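Local coordinates for protein galectin-1 (Bufo arenarum, PDB 1A78) that binds beta-galactosides and probably a range of complex carbohydrates as a homodimeric lectin, and may regulate cell differentiation and apoptosis, at residues Ala39-Leu44 against Lys64-Trp69; Phe31-Gly36 against Glu124-Lys129; Leu10-Gly15 against Pro116-Leu121; Val18-Ser23 against Lys129-Glu134. All coordinates share one frame; numbering follows the deposited sequence.

Contact 1: residues Ala39-Leu44 against Lys64-Trp69. With YIO (1-thio-beta-D-galactopyranose), chain C.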
loop_
_atom_site.group_PDB
_atom_site.type_symbol
_atom_site.label_atom_id
_atom_site.label_comp_id
_atom_site.label_asym_id
_atom_site.label_seq_id
_atom_site.Cartn_x
_atom_site.Cartn_y
_atom_site.Cartn_z
ATOM N N ALA A 39 12.195 -5.169 7.570
ATOM C CA ALA A 39 13.357 -4.811 6.769
ATOM C C ALA A 39 14.580 -5.719 6.900
ATOM O O ALA A 39 15.493 -5.630 6.082
ATOM C CB ALA A 39 13.743 -3.371 7.027
ATOM N N SER A 40 14.606 -6.595 7.893
ATOM C CA SER A 40 15.750 -7.490 8.061
ATOM C C SER A 40 15.396 -8.932 7.841
ATOM O O SER A 40 16.232 -9.791 8.077
ATOM C CB SER A 40 16.318 -7.413 9.481
ATOM O OG SER A 40 16.720 -6.104 9.811
ATOM N N ASN A 41 14.141 -9.216 7.495
ATOM C CA ASN A 41 13.709 -10.595 7.298
ATOM C C ASN A 41 12.797 -10.633 6.114
ATOM O O ASN A 41 11.687 -10.137 6.199
ATOM C CB ASN A 41 12.945 -11.129 8.516
ATOM C CG ASN A 41 13.776 -11.106 9.801
ATOM O OD1 ASN A 41 14.504 -12.054 10.116
ATOM N ND2 ASN A 41 13.653 -10.024 10.555
ATOM N N PHE A 42 13.293 -11.164 4.997
ATOM C CA PHE A 42 12.530 -11.285 3.759
ATOM C C PHE A 42 12.295 -12.748 3.460
ATOM O O PHE A 42 13.183 -13.564 3.613
ATOM C CB PHE A 42 13.290 -10.689 2.578
ATOM C CG PHE A 42 13.554 -9.212 2.693
ATOM C CD1 PHE A 42 12.706 -8.379 3.445
ATOM C CD2 PHE A 42 14.621 -8.635 2.008
ATOM C CE1 PHE A 42 12.916 -7.002 3.505
ATOM C CE2 PHE A 42 14.842 -7.247 2.060
ATOM C CZ PHE A 42 13.986 -6.435 2.807
ATOM N N LEU A 43 11.057 -13.097 3.146
ATOM C CA LEU A 43 10.728 -14.461 2.763
ATOM C C LEU A 43 11.171 -14.482 1.301
ATOM O O LEU A 43 11.744 -15.454 0.846
ATOM C CB LEU A 43 9.222 -14.697 2.869
ATOM C CG LEU A 43 8.733 -16.033 3.429
ATOM C CD1 LEU A 43 9.305 -16.289 4.835
ATOM C CD2 LEU A 43 7.203 -16.014 3.470
ATOM N N LEU A 44 11.004 -13.349 0.619
ATOM C CA LEU A 44 11.395 -13.191 -0.762
ATOM C C LEU A 44 11.912 -11.801 -1.079
ATOM O O LEU A 44 11.226 -10.824 -0.808
ATOM C CB LEU A 44 10.206 -13.446 -1.722
ATOM C CG LEU A 44 10.444 -13.105 -3.231
ATOM C CD1 LEU A 44 11.591 -13.956 -3.825
ATOM C CD2 LEU A 44 9.207 -13.333 -4.065
ATOM N N LYS A 64 16.085 -13.598 3.410
ATOM C CA LYS A 64 16.932 -12.933 4.361
ATOM C C LYS A 64 16.341 -13.142 5.738
ATOM O O LYS A 64 15.134 -12.981 5.940
ATOM C CB LYS A 64 17.008 -11.438 4.051
ATOM C CG LYS A 64 18.044 -10.744 4.928
ATOM C CD LYS A 64 18.340 -9.317 4.556
ATOM C CE LYS A 64 17.191 -8.411 4.877
ATOM N NZ LYS A 64 17.560 -7.025 4.479
ATOM N N GLU A 65 17.174 -13.570 6.671
ATOM C CA GLU A 65 16.746 -13.772 8.042
ATOM C C GLU A 65 17.761 -13.112 8.964
ATOM O O GLU A 65 18.932 -13.494 8.993
ATOM C CB GLU A 65 16.622 -15.257 8.379
ATOM C CG GLU A 65 16.283 -15.478 9.841
ATOM C CD GLU A 65 15.800 -16.879 10.159
ATOM O OE1 GLU A 65 16.612 -17.830 10.051
ATOM O OE2 GLU A 65 14.609 -17.014 10.549
ATOM N N ALA A 66 17.318 -12.091 9.683
ATOM C CA ALA A 66 18.189 -11.376 10.602
ATOM C C ALA A 66 19.371 -10.742 9.852
ATOM O O ALA A 66 20.525 -10.776 10.303
ATOM C CB ALA A 66 18.668 -12.314 11.709
ATOM N N ASP A 67 19.059 -10.168 8.696
ATOM C CA ASP A 67 20.039 -9.496 7.846
ATOM C C ASP A 67 21.054 -10.367 7.125
ATOM O O ASP A 67 21.889 -9.862 6.374
ATOM C CB ASP A 67 20.741 -8.379 8.609
ATOM C CG ASP A 67 19.869 -7.169 8.767
ATOM O OD1 ASP A 67 19.321 -6.708 7.731
ATOM O OD2 ASP A 67 19.718 -6.702 9.926
ATOM N N ALA A 68 20.953 -11.671 7.322
ATOM C CA ALA A 68 21.846 -12.603 6.662
ATOM C C ALA A 68 21.149 -13.180 5.429
ATOM O O ALA A 68 20.138 -13.883 5.548
ATOM C CB ALA A 68 22.238 -13.722 7.617
ATOM N N TRP A 69 21.664 -12.841 4.250
ATOM C CA TRP A 69 21.120 -13.347 3.007
ATOM C C TRP A 69 21.291 -14.863 2.906
ATOM O O TRP A 69 22.198 -15.430 3.510
ATOM C CB TRP A 69 21.798 -12.676 1.850
ATOM C CG TRP A 69 21.451 -11.259 1.717
ATOM C CD1 TRP A 69 22.260 -10.200 1.972
ATOM C CD2 TRP A 69 20.226 -10.721 1.226
ATOM N NE1 TRP A 69 21.629 -9.030 1.662
ATOM C CE2 TRP A 69 20.371 -9.314 1.202
ATOM C CE3 TRP A 69 19.016 -11.283 0.797
ATOM C CZ2 TRP A 69 19.354 -8.453 0.772
ATOM C CZ3 TRP A 69 17.999 -10.425 0.365
ATOM C CH2 TRP A 69 18.182 -9.022 0.359
HETATM C C1 YIO C . 23.432 -8.671 -2.731
HETATM C C2 YIO C . 22.691 -7.365 -2.865
HETATM C C3 YIO C . 21.413 -7.407 -2.051
HETATM C C4 YIO C . 20.563 -8.532 -2.573
HETATM C C5 YIO C . 21.351 -9.840 -2.490
HETATM C C6 YIO C . 20.612 -10.998 -3.108
HETATM O O2 YIO C . 23.508 -6.311 -2.410
HETATM O O3 YIO C . 20.716 -6.185 -2.209
HETATM O O4 YIO C . 20.190 -8.250 -3.911
HETATM O O5 YIO C . 22.611 -9.746 -3.180
HETATM O O6 YIO C . 21.172 -12.219 -2.652
HETATM S S1 YIO C . 24.751 -8.578 -3.971
#

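Contact 2: residues Phe31-Gly36 against Glu124-Lys129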
loop_
_atom_site.group_PDB
_atom_site.type_symbol
_atom_site.label_atom_id
_atom_site.label_comp_id
_atom_site.label_asym_id
_atom_site.label_seq_id
_atom_site.Cartn_x
_atom_site.Cartn_y
_atom_site.Cartn_z
ATOM N N PHE A 31 15.858 -2.915 -9.687
ATOM C CA PHE A 31 14.835 -2.598 -8.682
ATOM C C PHE A 31 14.486 -3.873 -7.944
ATOM O O PHE A 31 14.819 -4.987 -8.412
ATOM C CB PHE A 31 13.581 -1.951 -9.296
ATOM C CG PHE A 31 12.752 -2.889 -10.113
ATOM C CD1 PHE A 31 11.763 -3.667 -9.512
ATOM C CD2 PHE A 31 12.948 -2.987 -11.486
ATOM C CE1 PHE A 31 10.981 -4.523 -10.260
ATOM C CE2 PHE A 31 12.170 -3.837 -12.246
ATOM C CZ PHE A 31 11.182 -4.610 -11.640
ATOM N N ALA A 32 13.828 -3.717 -6.792
ATOM C CA ALA A 32 13.452 -4.843 -5.950
ATOM C C ALA A 32 12.062 -4.708 -5.359
ATOM O O ALA A 32 11.504 -3.623 -5.295
ATOM C CB ALA A 32 14.481 -5.019 -4.814
ATOM N N VAL A 33 11.508 -5.846 -4.983
ATOM C CA VAL A 33 10.216 -5.948 -4.328
ATOM C C VAL A 33 10.479 -6.942 -3.205
ATOM O O VAL A 33 10.946 -8.053 -3.465
ATOM C CB VAL A 33 9.122 -6.501 -5.269
ATOM C CG1 VAL A 33 7.839 -6.788 -4.471
ATOM C CG2 VAL A 33 8.842 -5.481 -6.388
ATOM N N ASN A 34 10.194 -6.564 -1.965
ATOM C CA ASN A 34 10.460 -7.460 -0.843
ATOM C C ASN A 34 9.187 -7.879 -0.132
ATOM O O ASN A 34 8.269 -7.074 -0.014
ATOM C CB ASN A 34 11.394 -6.756 0.152
ATOM C CG ASN A 34 12.619 -6.191 -0.517
ATOM O OD1 ASN A 34 13.426 -6.930 -1.054
ATOM N ND2 ASN A 34 12.746 -4.885 -0.527
ATOM N N LEU A 35 9.134 -9.123 0.334
ATOM C CA LEU A 35 7.987 -9.670 1.059
ATOM C C LEU A 35 8.571 -10.418 2.252
ATOM O O LEU A 35 9.511 -11.204 2.096
ATOM C CB LEU A 35 7.222 -10.687 0.195
ATOM C CG LEU A 35 6.142 -10.262 -0.798
ATOM C CD1 LEU A 35 6.723 -9.320 -1.791
ATOM C CD2 LEU A 35 5.588 -11.497 -1.510
ATOM N N GLY A 36 8.008 -10.222 3.431
ATOM C CA GLY A 36 8.531 -10.897 4.602
ATOM C C GLY A 36 7.935 -10.328 5.878
ATOM O O GLY A 36 6.762 -9.946 5.893
ATOM N N GLU A 124 11.953 -0.989 -3.829
ATOM C CA GLU A 124 13.179 -0.219 -3.838
ATOM C C GLU A 124 13.468 0.195 -5.275
ATOM O O GLU A 124 13.528 -0.654 -6.167
ATOM C CB GLU A 124 14.357 -1.049 -3.336
ATOM C CG GLU A 124 14.218 -1.733 -1.981
ATOM C CD GLU A 124 15.403 -2.679 -1.714
ATOM O OE1 GLU A 124 16.400 -2.615 -2.481
ATOM O OE2 GLU A 124 15.347 -3.495 -0.757
ATOM N N GLY A 125 13.623 1.493 -5.504
ATOM C CA GLY A 125 13.946 1.963 -6.834
ATOM C C GLY A 125 12.924 1.692 -7.918
ATOM O O GLY A 125 13.274 1.498 -9.084
ATOM N N LEU A 126 11.657 1.753 -7.542
ATOM C CA LEU A 126 10.554 1.518 -8.459
ATOM C C LEU A 126 9.460 2.493 -8.014
ATOM O O LEU A 126 9.155 2.590 -6.820
ATOM C CB LEU A 126 10.087 0.075 -8.292
ATOM C CG LEU A 126 9.011 -0.451 -9.214
ATOM C CD1 LEU A 126 9.521 -0.531 -10.633
ATOM C CD2 LEU A 126 8.571 -1.799 -8.718
ATOM N N ALA A 127 8.940 3.281 -8.949
ATOM C CA ALA A 127 7.885 4.240 -8.620
ATOM C C ALA A 127 6.546 3.523 -8.482
ATOM O O ALA A 127 6.066 2.913 -9.425
ATOM C CB ALA A 127 7.795 5.348 -9.682
ATOM N N PHE A 128 5.977 3.586 -7.288
ATOM C CA PHE A 128 4.699 2.974 -6.959
ATOM C C PHE A 128 3.507 3.599 -7.699
ATOM O O PHE A 128 3.426 4.806 -7.875
ATOM C CB PHE A 128 4.504 3.102 -5.443
ATOM C CG PHE A 128 3.128 2.752 -4.953
ATOM C CD1 PHE A 128 2.755 1.431 -4.774
ATOM C CD2 PHE A 128 2.211 3.757 -4.656
ATOM C CE1 PHE A 128 1.494 1.113 -4.310
ATOM C CE2 PHE A 128 0.949 3.453 -4.194
ATOM C CZ PHE A 128 0.587 2.132 -4.019
ATOM N N LYS A 129 2.606 2.767 -8.186
ATOM C CA LYS A 129 1.408 3.281 -8.834
ATOM C C LYS A 129 0.207 2.655 -8.132
ATOM O O LYS A 129 -0.726 3.347 -7.782
ATOM C CB LYS A 129 1.395 2.990 -10.345
ATOM C CG LYS A 129 2.452 3.782 -11.115
ATOM C CD LYS A 129 2.173 3.829 -12.615
ATOM C CE LYS A 129 3.058 4.879 -13.306
ATOM N NZ LYS A 129 2.673 5.171 -14.735
#

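Contact 3: residues Leu10-Gly15 against Pro116-Leu121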
loop_
_atom_site.group_PDB
_atom_site.type_symbol
_atom_site.label_atom_id
_atom_site.label_comp_id
_atom_site.label_asym_id
_atom_site.label_seq_id
_atom_site.Cartn_x
_atom_site.Cartn_y
_atom_site.Cartn_z
ATOM N N LEU A 10 0.054 -6.183 5.684
ATOM C CA LEU A 10 -0.466 -6.655 4.401
ATOM C C LEU A 10 -1.319 -7.917 4.577
ATOM O O LEU A 10 -2.205 -8.183 3.775
ATOM C CB LEU A 10 0.697 -6.939 3.428
ATOM C CG LEU A 10 0.436 -7.421 1.987
ATOM C CD1 LEU A 10 -0.139 -6.298 1.167
ATOM C CD2 LEU A 10 1.724 -7.905 1.325
ATOM N N ASN A 11 -1.036 -8.689 5.620
ATOM C CA ASN A 11 -1.734 -9.945 5.919
ATOM C C ASN A 11 -1.990 -10.875 4.745
ATOM O O ASN A 11 -3.115 -11.309 4.521
ATOM C CB ASN A 11 -3.045 -9.694 6.677
ATOM C CG ASN A 11 -3.638 -10.977 7.261
ATOM O OD1 ASN A 11 -3.051 -11.585 8.166
ATOM N ND2 ASN A 11 -4.787 -11.408 6.732
ATOM N N LEU A 12 -0.947 -11.201 3.998
ATOM C CA LEU A 12 -1.110 -12.104 2.865
ATOM C C LEU A 12 -1.039 -13.519 3.413
ATOM O O LEU A 12 -0.032 -13.904 3.981
ATOM C CB LEU A 12 -0.020 -11.861 1.811
ATOM C CG LEU A 12 -0.188 -12.465 0.409
ATOM C CD1 LEU A 12 -1.363 -11.822 -0.334
ATOM C CD2 LEU A 12 1.085 -12.259 -0.382
ATOM N N LYS A 13 -2.136 -14.265 3.306
ATOM C CA LYS A 13 -2.208 -15.639 3.806
ATOM C C LYS A 13 -2.077 -16.542 2.611
ATOM O O LYS A 13 -2.270 -16.091 1.478
ATOM C CB LYS A 13 -3.557 -15.892 4.492
ATOM C CG LYS A 13 -3.883 -14.911 5.627
ATOM C CD LYS A 13 -5.171 -15.285 6.323
ATOM C CE LYS A 13 -5.348 -14.531 7.648
ATOM N NZ LYS A 13 -4.267 -14.828 8.656
ATOM N N PRO A 14 -1.730 -17.823 2.828
ATOM C CA PRO A 14 -1.602 -18.702 1.663
ATOM C C PRO A 14 -2.885 -18.767 0.834
ATOM O O PRO A 14 -4.011 -18.638 1.352
ATOM C CB PRO A 14 -1.191 -20.051 2.273
ATOM C CG PRO A 14 -1.592 -19.958 3.689
ATOM C CD PRO A 14 -1.347 -18.527 4.060
ATOM N N GLY A 15 -2.700 -18.910 -0.470
ATOM C CA GLY A 15 -3.825 -18.967 -1.363
ATOM C C GLY A 15 -4.259 -17.581 -1.745
ATOM O O GLY A 15 -5.361 -17.420 -2.242
ATOM N N PRO A 116 2.275 -17.709 9.269
ATOM C CA PRO A 116 0.811 -17.835 9.235
ATOM C C PRO A 116 0.232 -16.832 8.204
ATOM O O PRO A 116 -0.843 -17.053 7.652
ATOM C CB PRO A 116 0.413 -17.476 10.661
ATOM C CG PRO A 116 1.586 -17.946 11.463
ATOM C CD PRO A 116 2.763 -17.517 10.649
ATOM N N SER A 117 0.941 -15.724 7.987
ATOM C CA SER A 117 0.570 -14.711 7.014
ATOM C C SER A 117 1.804 -13.852 6.815
ATOM O O SER A 117 2.684 -13.844 7.667
ATOM C CB SER A 117 -0.590 -13.844 7.502
ATOM O OG SER A 117 -0.163 -12.795 8.348
ATOM N N ILE A 118 1.856 -13.114 5.709
ATOM C CA ILE A 118 2.974 -12.229 5.378
ATOM C C ILE A 118 2.616 -10.759 5.698
ATOM O O ILE A 118 1.877 -10.103 4.957
ATOM C CB ILE A 118 3.361 -12.373 3.882
ATOM C CG1 ILE A 118 3.807 -13.802 3.610
ATOM C CG2 ILE A 118 4.470 -11.396 3.523
ATOM C CD1 ILE A 118 4.095 -14.053 2.161
ATOM N N PRO A 119 3.224 -10.206 6.757
ATOM C CA PRO A 119 3.002 -8.838 7.229
ATOM C C PRO A 119 3.544 -7.666 6.469
ATOM O O PRO A 119 2.894 -6.622 6.443
ATOM C CB PRO A 119 3.664 -8.832 8.606
ATOM C CG PRO A 119 3.916 -10.287 8.951
ATOM C CD PRO A 119 4.191 -10.905 7.622
ATOM N N PHE A 120 4.685 -7.838 5.802
ATOM C CA PHE A 120 5.393 -6.718 5.174
ATOM C C PHE A 120 5.732 -6.774 3.704
ATOM O O PHE A 120 6.126 -7.813 3.188
ATOM C CB PHE A 120 6.695 -6.541 5.992
ATOM C CG PHE A 120 7.604 -5.434 5.525
ATOM C CD1 PHE A 120 7.414 -4.129 5.966
ATOM C CD2 PHE A 120 8.708 -5.717 4.729
ATOM C CE1 PHE A 120 8.309 -3.123 5.637
ATOM C CE2 PHE A 120 9.603 -4.721 4.399
ATOM C CZ PHE A 120 9.408 -3.415 4.859
ATOM N N LEU A 121 5.746 -5.603 3.086
ATOM C CA LEU A 121 6.077 -5.459 1.667
ATOM C C LEU A 121 6.758 -4.110 1.460
ATOM O O LEU A 121 6.322 -3.123 2.021
ATOM C CB LEU A 121 4.780 -5.523 0.816
ATOM C CG LEU A 121 4.552 -5.268 -0.696
ATOM C CD1 LEU A 121 5.115 -3.942 -1.187
ATOM C CD2 LEU A 121 5.054 -6.404 -1.526
#

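Contact 4: residues Val18-Ser23 against Lys129-Glu134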
loop_
_atom_site.group_PDB
_atom_site.type_symbol
_atom_site.label_atom_id
_atom_site.label_comp_id
_atom_site.label_asym_id
_atom_site.label_seq_id
_atom_site.Cartn_x
_atom_site.Cartn_y
_atom_site.Cartn_z
ATOM N N VAL A 18 -0.711 -10.703 -4.236
ATOM C CA VAL A 18 -0.553 -9.267 -4.263
ATOM C C VAL A 18 0.069 -8.923 -5.613
ATOM O O VAL A 18 0.959 -9.614 -6.091
ATOM C CB VAL A 18 0.285 -8.736 -3.031
ATOM C CG1 VAL A 18 1.512 -9.556 -2.785
ATOM C CG2 VAL A 18 0.657 -7.301 -3.213
ATOM N N GLU A 19 -0.467 -7.914 -6.269
ATOM C CA GLU A 19 0.026 -7.486 -7.556
ATOM C C GLU A 19 0.533 -6.064 -7.390
ATOM O O GLU A 19 -0.209 -5.199 -6.916
ATOM C CB GLU A 19 -1.121 -7.500 -8.573
ATOM C CG GLU A 19 -0.823 -6.773 -9.890
ATOM C CD GLU A 19 -2.086 -6.330 -10.618
ATOM O OE1 GLU A 19 -2.698 -7.157 -11.333
ATOM O OE2 GLU A 19 -2.466 -5.145 -10.471
ATOM N N ILE A 20 1.791 -5.824 -7.741
ATOM C CA ILE A 20 2.372 -4.494 -7.647
ATOM C C ILE A 20 2.468 -3.927 -9.052
ATOM O O ILE A 20 2.655 -4.671 -10.000
ATOM C CB ILE A 20 3.767 -4.504 -6.963
ATOM C CG1 ILE A 20 3.613 -4.445 -5.443
ATOM C CG2 ILE A 20 4.582 -3.284 -7.373
ATOM C CD1 ILE A 20 3.029 -5.673 -4.841
ATOM N N LYS A 21 2.302 -2.618 -9.186
ATOM C CA LYS A 21 2.362 -1.954 -10.477
ATOM C C LYS A 21 3.101 -0.650 -10.233
ATOM O O LYS A 21 2.835 0.039 -9.241
ATOM C CB LYS A 21 0.955 -1.673 -10.962
ATOM C CG LYS A 21 0.808 -1.673 -12.453
ATOM C CD LYS A 21 -0.660 -1.577 -12.810
ATOM C CE LYS A 21 -1.457 -2.656 -12.064
ATOM N NZ LYS A 21 -2.941 -2.450 -12.113
ATOM N N GLY A 22 4.068 -0.339 -11.091
ATOM C CA GLY A 22 4.833 0.872 -10.905
ATOM C C GLY A 22 5.629 1.245 -12.128
ATOM O O GLY A 22 5.494 0.619 -13.180
ATOM N N SER A 23 6.437 2.290 -11.998
ATOM C CA SER A 23 7.269 2.753 -13.094
ATOM C C SER A 23 8.765 2.599 -12.838
ATOM O O SER A 23 9.274 2.920 -11.751
ATOM C CB SER A 23 6.954 4.207 -13.438
ATOM O OG SER A 23 5.753 4.289 -14.174
ATOM N N LYS A 129 2.606 2.767 -8.186
ATOM C CA LYS A 129 1.408 3.281 -8.834
ATOM C C LYS A 129 0.207 2.655 -8.132
ATOM O O LYS A 129 -0.726 3.347 -7.782
ATOM C CB LYS A 129 1.395 2.990 -10.345
ATOM C CG LYS A 129 2.452 3.782 -11.115
ATOM C CD LYS A 129 2.173 3.829 -12.615
ATOM C CE LYS A 129 3.058 4.879 -13.306
ATOM N NZ LYS A 129 2.673 5.171 -14.735
ATOM N N SER A 130 0.290 1.359 -7.853
ATOM C CA SER A 130 -0.766 0.636 -7.188
ATOM C C SER A 130 -0.331 -0.720 -6.618
ATOM O O SER A 130 0.705 -1.283 -6.999
ATOM C CB SER A 130 -1.963 0.475 -8.132
ATOM O OG SER A 130 -1.681 -0.421 -9.180
ATOM N N ILE A 131 -1.118 -1.202 -5.663
ATOM C CA ILE A 131 -0.922 -2.474 -5.002
ATOM C C ILE A 131 -2.329 -3.048 -4.831
ATOM O O ILE A 131 -3.229 -2.350 -4.371
ATOM C CB ILE A 131 -0.261 -2.286 -3.630
ATOM C CG1 ILE A 131 -0.187 -3.616 -2.887
ATOM C CG2 ILE A 131 -1.032 -1.251 -2.804
ATOM C CD1 ILE A 131 0.809 -3.595 -1.748
ATOM N N THR A 132 -2.520 -4.310 -5.197
ATOM C CA THR A 132 -3.825 -4.932 -5.113
ATOM C C THR A 132 -3.756 -6.317 -4.509
ATOM O O THR A 132 -2.920 -7.117 -4.912
ATOM C CB THR A 132 -4.415 -5.101 -6.520
ATOM O OG1 THR A 132 -4.276 -3.884 -7.250
ATOM C CG2 THR A 132 -5.887 -5.469 -6.454
ATOM N N THR A 133 -4.607 -6.600 -3.534
ATOM C CA THR A 133 -4.644 -7.929 -2.943
ATOM C C THR A 133 -5.904 -8.629 -3.426
ATOM O O THR A 133 -6.910 -7.988 -3.754
ATOM C CB THR A 133 -4.573 -7.946 -1.395
ATOM O OG1 THR A 133 -5.076 -6.713 -0.848
ATOM C CG2 THR A 133 -3.151 -8.194 -0.952
ATOM N N GLU A 134 -5.828 -9.945 -3.477
ATOM C CA GLU A 134 -6.905 -10.768 -3.951
ATOM C C GLU A 134 -6.638 -12.100 -3.278
ATOM O O GLU A 134 -7.372 -12.438 -2.327
ATOM C CB GLU A 134 -6.760 -10.879 -5.460
ATOM C CG GLU A 134 -7.851 -11.594 -6.177
ATOM C CD GLU A 134 -7.674 -11.499 -7.688
ATOM O OE1 GLU A 134 -7.786 -10.369 -8.233
ATOM O OE2 GLU A 134 -7.413 -12.553 -8.326
ATOM O OXT GLU A 134 -5.621 -12.738 -3.617
HETATM O O HOH W 1 -1.492 -3.235 -8.712
#

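Contact 1: residues Ala39-Leu44 against Lys64-Trp69
Phe42 and Lys64 run side by side from neighbouring antiparallel strands, and the end of the lysine chain lies over one face of the phenyl ring. CE stands over that face, offset toward the rim, 4.1 Å from the centroid of the Phe42 ring in a CH-pi contact, while NZ makes an off-centre cation-pi approach to the same ring. A bend at chi3 (71°) in the otherwise extended lysine carries NZ on to Ala39 O, with which it forms a 3.0 Å hydrogen bond. The backbones of Phe42 and Lys64 are joined by a reciprocal pair of hydrogen bonds, of which Lys64 N to Phe42 O is nearly straight (172°).

Lys64 also backs the sugar site of the carbohydrate-recognition domain. The Trp69 indole is sandwiched between Lys64 CD on one face and the galactose ring on the other, with Trp69 CZ2 3.6 Å from C4 of the thiogalactoside; this aromatic platform beneath the galactose is a hallmark of galectins. Trp69 CH2 meets the Phe42 ring at its edge, 3.9 Å from CD2, and His45 packs edge-to-face on the indole.

Where strands 58-65 and 68-75 are joined by the type I' turn Glu65-Ala68, the contacts are polar. Asn41 OD1 receives Ala66 N from above its amide plane at 2.8 Å, Ser40 O takes Asp67 N on a lone pair, and Ser40 OG donates to Asp67 OD2 from above the carboxylate plane (3.1 Å).

Contact 2: residues Phe31-Gly36 against Glu124-Lys129
Leu126 rests on the ring of Phe31, and here the contact is closely packed. Its CD1 sits over the ring centre, 4.0 Å from the centroid, while CD2 comes to 3.8 Å from Phe31 CD1. With chi1 at 71°, the phenyl group lies between its own backbone N and carbonyl carbon and turns inward between the two sheets of the galectin sandwich, where Phe80 meets it edge-to-face and Ile24 touches both side chains.

Across the strands, Ala32 and Glu124 form an antiparallel hydrogen-bonded pair, with Ala32 N to Glu124 O at 3.1 Å and Glu124 N to Ala32 O at 3.0 Å. Beyond it, the chain leaves the ladder through Gly125, whose phi is positive, toward strand 127-133 of the other sheet.

The side facing the sugar is polar and more open: Glu124 is partly exposed and brushes Ala32 CB with OE1. Its OE2 receives Asn34 ND2 at 3.0 Å from above the carboxylate plane, the two flat groups being turned 46° apart. Asn34 ND2 also bonds Ser122 OG, and Asn34 OD1 accepts from His45 ND1. With both oxygen and nitrogen engaged, the amide is held in one orientation, and its oxygen probably helps to orient the galactoside-binding His45.

Contact 3: residues Leu10-Gly15 against Pro116-Leu121
Leu12 and Ile118 face each other as an antiparallel hydrogen-bonded pair, and the backbone supplies the main bonds of this contact. Ile118 N gives a short 2.7 Å bond to Leu12 O, and Leu12 N returns one to Ile118 O at 3.2 Å, almost straight at the hydrogen (172°). Asn11, whose phi is positive (44°), shares Ile118 with Leu12 in a G1 beta bulge. On the far side of this bulge the pairing resumes with Leu10 N to Pro119 O at 3.0 Å, the donor standing above the carbonyl plane. Leu12 O also receives a CA-H...O contact from Ser117.

The polar side-chain contacts gather at the more exposed side, around Asn11 OD1. Ser117 OG donates to this oxygen at 3.1 Å, approaching from above the amide plane, and Lys13 NZ adds a weak bond to it. The one oxygen thus links the bulge to Lys13 and to Ser117. The aliphatic part of Lys13 lies alongside this group, with CG 3.9 Å from Ser117 CB.

Apolar contacts occupy the other face. Leu12 CB and Ile118 CB meet at 4.0 Å, while Leu10, its CG anti to N (chi1 -179°), extends CD2 across to Leu121 CB at 3.9 Å.

Strand 6-12 is one of the two outermost strands of its sheet within the chain, and strand 118-124 ties it to strand 30-35. Leu10, Leu12, Ile118 and Leu121 point into the sandwich, toward Val18, Ile20, Ile131 and Tyr92 of the facing sheet, and Leu10 also packs on Phe128 of the second subunit.

Contact 4: residues Val18-Ser23 against Lys129-Glu134
Strands 16-23 and 127-133 form one margin of the five-stranded sheet of the galectin sandwich, the axes of 18-23 and 129-133 running antiparallel at 170°. Strand 127-133 goes on to pair, through Ser130, Ile131 and Thr132, with a strand of the second subunit, so the sheet runs across the dimer interface. Glu19 and Thr132 exchange backbone bonds in both directions, with Glu19 N to Thr132 O at 2.9 Å. Near the other end, Lys21 O accepts from both Lys129 N (2.9 Å) and Ser130 N (3.2 Å), the signature of a classic beta bulge.

On the inward face, Val18 CG2 packs obliquely against Ile131 CG1 at 3.8 Å; CG2 is anti to the Val18 backbone N, which swings it over the neighbouring strand. Ile20 CD1 reaches Ile131 CG1 more loosely.

The outward face is polar. Glu19 and Thr132 point the same way side by side, and a water bridges them: it donates to Glu19 OE2 (2.8 Å) and to Glu19 O, and accepts from Ser130 OG (2.9 Å) and Thr132 OG1. Lys21 NZ forms a salt bridge with Glu19 OE2 at 3.2 Å. With Lys21 and the water both on OE2, the Glu19 carboxylate is probably kept ionised.

In the fold
The four contacts cover both sheets of a single beta sandwich. Contacts 1, 2 and 3 share the six-stranded sheet: strand 30-35 of contact 2 lies between strand 41-49 of contact 1 and strand 118-124 of contact 3, their centres about 15 to 16 Å apart. Contact 4 belongs to the five-stranded sheet; it shares Lys129 with contact 2, its centre about 10 Å away, and meets contact 3 through the core. Along the chain, contact 4 spans contacts 1 and 2, while contacts 3 and 4 interleave. Contacts 1 and 4 lie about 22 Å apart on opposite sides of the chain's centre, so sugar site and dimer interface are built from different parts of one sandwich.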